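Local coordinates for arabinogalactan endo-1,4-beta-galactosidase (Ignisphaera aggregans, PDB 7OSK), which probably hydrolyses internal beta-1,4-galactosidic bonds of arabinogalactan, this chain carrying the glycosyl hydrolase family 53 catalytic domain of a longer protein, at residues A[75-78]-A[84-87]; A[88-93]-A[183-188]. All coordinates share one frame; numbering follows the deposited sequence.

Contact 1: A[75-78]-A[84-87]; sequences VERD and KENG
Arg77 and Glu85 form a salt bridge across the outside of the (beta/alpha)8 barrel, tying the loop that leads into helix 79-85 to that helix's last turn. The bond from Arg77 NH2 to Glu85 OE1 is 2.6 Å long and nearly straight, with an N-H...O angle of 172°. A second, weak bond runs from Arg77 NH1 to Glu85 OE1 at 3.3 Å, so the guanidinium forks onto one carboxylate oxygen instead of pairing side by side with both. OE1 lies in the guanidinium plane, yet the carboxylate is tilted, its plane 52° from that of the guanidinium, and NH2 meets OE1 from above the carboxylate. Bends at chi2 and chi3 shorten the arginine's reach, while Glu85 extends beyond CG to meet it from the opposite direction. Asp71 makes a second salt bridge to Arg77 NH1, so the guanidinium is shared between two acids.

Both ends of the helix are capped nearby. At its start Asp78 is the N-cap, OD1 accepting from Leu80 N; at its end Gly87, with positive phi, closes a Schellman motif in which Gly87 N donates to Lys84 O at 3.1 Å.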
# COMPACT_ATOMS: atom_id res chain seq x y z
N VAL A 75 -5.79 -22.03 14.65
CA VAL A 75 -5.86 -23.17 13.74
C VAL A 75 -5.57 -22.69 12.31
O VAL A 75 -5.86 -21.54 11.97
CB VAL A 75 -7.25 -23.87 13.80
CG1 VAL A 75 -8.29 -23.13 12.96
CG2 VAL A 75 -7.13 -25.32 13.36
N GLU A 76 -5.00 -23.56 11.49
CA GLU A 76 -4.55 -23.16 10.16
C GLU A 76 -5.73 -22.90 9.22
O GLU A 76 -6.62 -23.74 9.08
CB GLU A 76 -3.64 -24.23 9.55
CG GLU A 76 -3.10 -23.87 8.17
CD GLU A 76 -2.19 -24.94 7.59
OE1 GLU A 76 -1.87 -25.91 8.32
OE2 GLU A 76 -1.80 -24.81 6.41
N ARG A 77 -5.72 -21.73 8.60
CA ARG A 77 -6.78 -21.32 7.68
C ARG A 77 -6.21 -20.65 6.44
O ARG A 77 -5.02 -20.33 6.38
CB ARG A 77 -7.75 -20.35 8.37
CG ARG A 77 -8.39 -20.87 9.64
CD ARG A 77 -9.79 -21.39 9.40
NE ARG A 77 -10.66 -20.38 8.80
CZ ARG A 77 -11.23 -19.38 9.48
NH1 ARG A 77 -11.02 -19.25 10.79
NH2 ARG A 77 -12.00 -18.51 8.85
N ASP A 78 -7.06 -20.45 5.44
CA ASP A 78 -6.71 -19.63 4.29
C ASP A 78 -6.58 -18.19 4.76
O ASP A 78 -7.48 -17.66 5.42
CB ASP A 78 -7.77 -19.76 3.19
CG ASP A 78 -7.31 -19.18 1.87
OD1 ASP A 78 -6.55 -18.19 1.86
OD2 ASP A 78 -7.73 -19.72 0.82
N LYS A 84 -10.95 -11.72 5.93
CA LYS A 84 -12.35 -11.39 5.67
C LYS A 84 -13.17 -11.45 6.95
O LYS A 84 -13.96 -10.55 7.24
CB LYS A 84 -12.94 -12.34 4.62
CG LYS A 84 -14.25 -11.84 3.99
CD LYS A 84 -14.08 -10.49 3.29
CE LYS A 84 -15.38 -10.02 2.65
NZ LYS A 84 -15.24 -8.66 2.06
N GLU A 85 -12.99 -12.52 7.73
CA GLU A 85 -13.76 -12.70 8.95
C GLU A 85 -13.34 -11.70 10.03
O GLU A 85 -14.03 -11.52 11.03
CB GLU A 85 -13.62 -14.14 9.47
CG GLU A 85 -12.43 -14.39 10.40
CD GLU A 85 -12.42 -15.80 10.95
OE1 GLU A 85 -13.07 -16.68 10.34
OE2 GLU A 85 -11.76 -16.04 11.98
N ASN A 86 -12.19 -11.06 9.82
CA ASN A 86 -11.69 -10.06 10.76
C ASN A 86 -12.12 -8.64 10.39
O ASN A 86 -11.86 -7.70 11.14
CB ASN A 86 -10.17 -10.13 10.85
CG ASN A 86 -9.69 -11.14 11.88
OD1 ASN A 86 -9.47 -10.78 13.04
ND2 ASN A 86 -9.55 -12.39 11.48
N GLY A 87 -12.76 -8.50 9.24
CA GLY A 87 -13.34 -7.23 8.83
C GLY A 87 -12.66 -6.59 7.63
O GLY A 87 -13.14 -5.57 7.13

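Contact 2: A[88-93]-A[183-188]; sequences VNWIRL and PDMVQI
Trp90 meets Asp184 and Met185 inside the eight-stranded parallel TIM barrel, where strands 90-95 and 185-188 are not neighbours: strand 130-135 runs between them, and even Arg92 CA and Met185 CA are 9.3 Å apart. Side chains alone make the contact.

The apolar part centres on the six-membered ring of Trp90. Its CH2 corner lies 3.6 Å from CB of Asp184 and 4.0 Å from CG of Met185, both approached obliquely. The methionine chain, extended beyond CG, crosses the indole at about a right angle and brings SD to 4.8 Å from the centroid of that ring, 45° off its normal, a Met-aromatic contact. The carboxylate of Asp184 is engaged by strand 130-135, OD2 accepting from Val131 N.

The polar part pairs Arg92 with Gln187. With CG anti to the backbone N (chi1 -180°) and the chain straight out to NE, Arg92 carries its guanidinium across the barrel, and the end of the Gln187 amide lies beside it at its edge, the two planes 33° apart. The stronger partners of Arg92 are Asp55 and Glu292, both salt-bridged to NH1.

These salt bridges fix the guanidinium inside the barrel, joining strands 51-55, 90-95 and 287-293 through it. An arginine of the second strand bonded to a glutamate of the seventh is consistent with the active-site end of a clan A glycosidase barrel.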
# COMPACT_ATOMS: atom_id res chain seq x y z
N VAL A 88 -11.56 -7.17 7.17
CA VAL A 88 -10.85 -6.63 6.02
C VAL A 88 -11.64 -6.89 4.74
O VAL A 88 -12.03 -8.03 4.48
CB VAL A 88 -9.44 -7.24 5.90
CG1 VAL A 88 -8.74 -6.74 4.64
CG2 VAL A 88 -8.61 -6.89 7.13
N ASN A 89 -11.85 -5.84 3.95
CA ASN A 89 -12.65 -5.94 2.73
C ASN A 89 -11.88 -5.57 1.46
O ASN A 89 -12.38 -5.79 0.35
CB ASN A 89 -13.89 -5.06 2.84
CG ASN A 89 -13.56 -3.64 3.25
OD1 ASN A 89 -12.39 -3.26 3.31
ND2 ASN A 89 -14.59 -2.85 3.54
N TRP A 90 -10.69 -5.01 1.62
CA TRP A 90 -9.86 -4.61 0.49
C TRP A 90 -8.46 -5.19 0.59
O TRP A 90 -7.93 -5.40 1.68
CB TRP A 90 -9.78 -3.09 0.39
CG TRP A 90 -10.91 -2.46 -0.35
CD1 TRP A 90 -12.18 -2.28 0.11
CD2 TRP A 90 -10.88 -1.93 -1.67
NE1 TRP A 90 -12.95 -1.66 -0.86
CE2 TRP A 90 -12.17 -1.44 -1.96
CE3 TRP A 90 -9.88 -1.82 -2.65
CZ2 TRP A 90 -12.49 -0.85 -3.18
CZ3 TRP A 90 -10.20 -1.23 -3.86
CH2 TRP A 90 -11.49 -0.75 -4.12
N ILE A 91 -7.86 -5.44 -0.57
CA ILE A 91 -6.50 -5.96 -0.67
C ILE A 91 -5.66 -5.05 -1.55
O ILE A 91 -6.06 -4.70 -2.67
CB ILE A 91 -6.49 -7.40 -1.26
CG1 ILE A 91 -7.37 -8.34 -0.43
CG2 ILE A 91 -5.06 -7.93 -1.34
CD1 ILE A 91 -6.91 -8.53 1.00
N ARG A 92 -4.49 -4.66 -1.05
CA ARG A 92 -3.56 -3.83 -1.80
C ARG A 92 -2.31 -4.63 -2.14
O ARG A 92 -1.72 -5.27 -1.28
CB ARG A 92 -3.19 -2.58 -1.01
CG ARG A 92 -2.23 -1.64 -1.72
CD ARG A 92 -2.02 -0.37 -0.92
NE ARG A 92 -1.11 0.57 -1.57
CZ ARG A 92 0.20 0.67 -1.32
NH1 ARG A 92 0.77 -0.11 -0.41
NH2 ARG A 92 0.93 1.56 -1.97
N LEU A 93 -1.93 -4.61 -3.42
CA LEU A 93 -0.77 -5.35 -3.89
C LEU A 93 0.12 -4.48 -4.77
O LEU A 93 -0.37 -3.82 -5.69
CB LEU A 93 -1.21 -6.59 -4.68
CG LEU A 93 -2.02 -7.65 -3.94
CD1 LEU A 93 -2.56 -8.67 -4.92
CD2 LEU A 93 -1.18 -8.33 -2.87
N PRO A 183 -8.15 -4.94 -11.11
CA PRO A 183 -8.26 -4.15 -9.87
C PRO A 183 -9.29 -3.03 -9.95
O PRO A 183 -9.39 -2.35 -10.98
CB PRO A 183 -6.85 -3.57 -9.71
CG PRO A 183 -6.32 -3.48 -11.10
CD PRO A 183 -6.90 -4.66 -11.83
N ASP A 184 -10.04 -2.84 -8.87
CA ASP A 184 -11.02 -1.76 -8.80
C ASP A 184 -10.32 -0.41 -8.84
O ASP A 184 -10.85 0.56 -9.37
CB ASP A 184 -11.87 -1.88 -7.54
CG ASP A 184 -12.47 -3.26 -7.37
OD1 ASP A 184 -13.56 -3.52 -7.94
OD2 ASP A 184 -11.86 -4.09 -6.65
N MET A 185 -9.12 -0.37 -8.26
CA MET A 185 -8.32 0.85 -8.21
C MET A 185 -6.88 0.60 -8.63
O MET A 185 -6.30 -0.43 -8.31
CB MET A 185 -8.35 1.44 -6.80
CG MET A 185 -9.70 2.01 -6.42
SD MET A 185 -9.74 2.85 -4.84
CE MET A 185 -11.39 3.54 -4.90
N VAL A 186 -6.31 1.56 -9.35
CA VAL A 186 -4.92 1.49 -9.78
C VAL A 186 -4.15 2.68 -9.22
O VAL A 186 -4.65 3.80 -9.18
CB VAL A 186 -4.80 1.45 -11.31
CG1 VAL A 186 -3.35 1.63 -11.76
CG2 VAL A 186 -5.36 0.14 -11.84
N GLN A 187 -2.93 2.41 -8.78
CA GLN A 187 -2.08 3.42 -8.18
C GLN A 187 -0.87 3.70 -9.06
O GLN A 187 0.07 2.91 -9.13
CB GLN A 187 -1.66 2.97 -6.77
CG GLN A 187 -0.47 3.70 -6.19
CD GLN A 187 -0.25 3.42 -4.70
OE1 GLN A 187 0.81 3.73 -4.16
NE2 GLN A 187 -1.25 2.84 -4.03
N ILE A 188 -0.91 4.84 -9.75
CA ILE A 188 0.11 5.19 -10.73
C ILE A 188 1.41 5.59 -10.03
O ILE A 188 1.61 6.76 -9.69
CB ILE A 188 -0.35 6.36 -11.64
CG1 ILE A 188 -1.77 6.11 -12.18
CG2 ILE A 188 0.63 6.56 -12.80
CD1 ILE A 188 -1.91 4.87 -13.03

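Overall arrangement
The two contacts come in series along the chain, contact 1 closing at Gly87 immediately before contact 2 opens at Val88. Their centres are 19 Å apart, and both belong to the same family 53 barrel: contact 1 lies on its surface, about 21 Å from the centre of the chain, and contact 2 in its interior, about 8 Å from that centre. Helix 79-85 leads through a short turn into strand 90-95, and Lys84 NZ touches Asn89 CA at 3.8 Å. Contact 1 is thus local, its salt bridge fastening the loop before the helix to that helix, whereas contact 2 joins the second and fourth strands of the barrel core. Neither involves the calcium site.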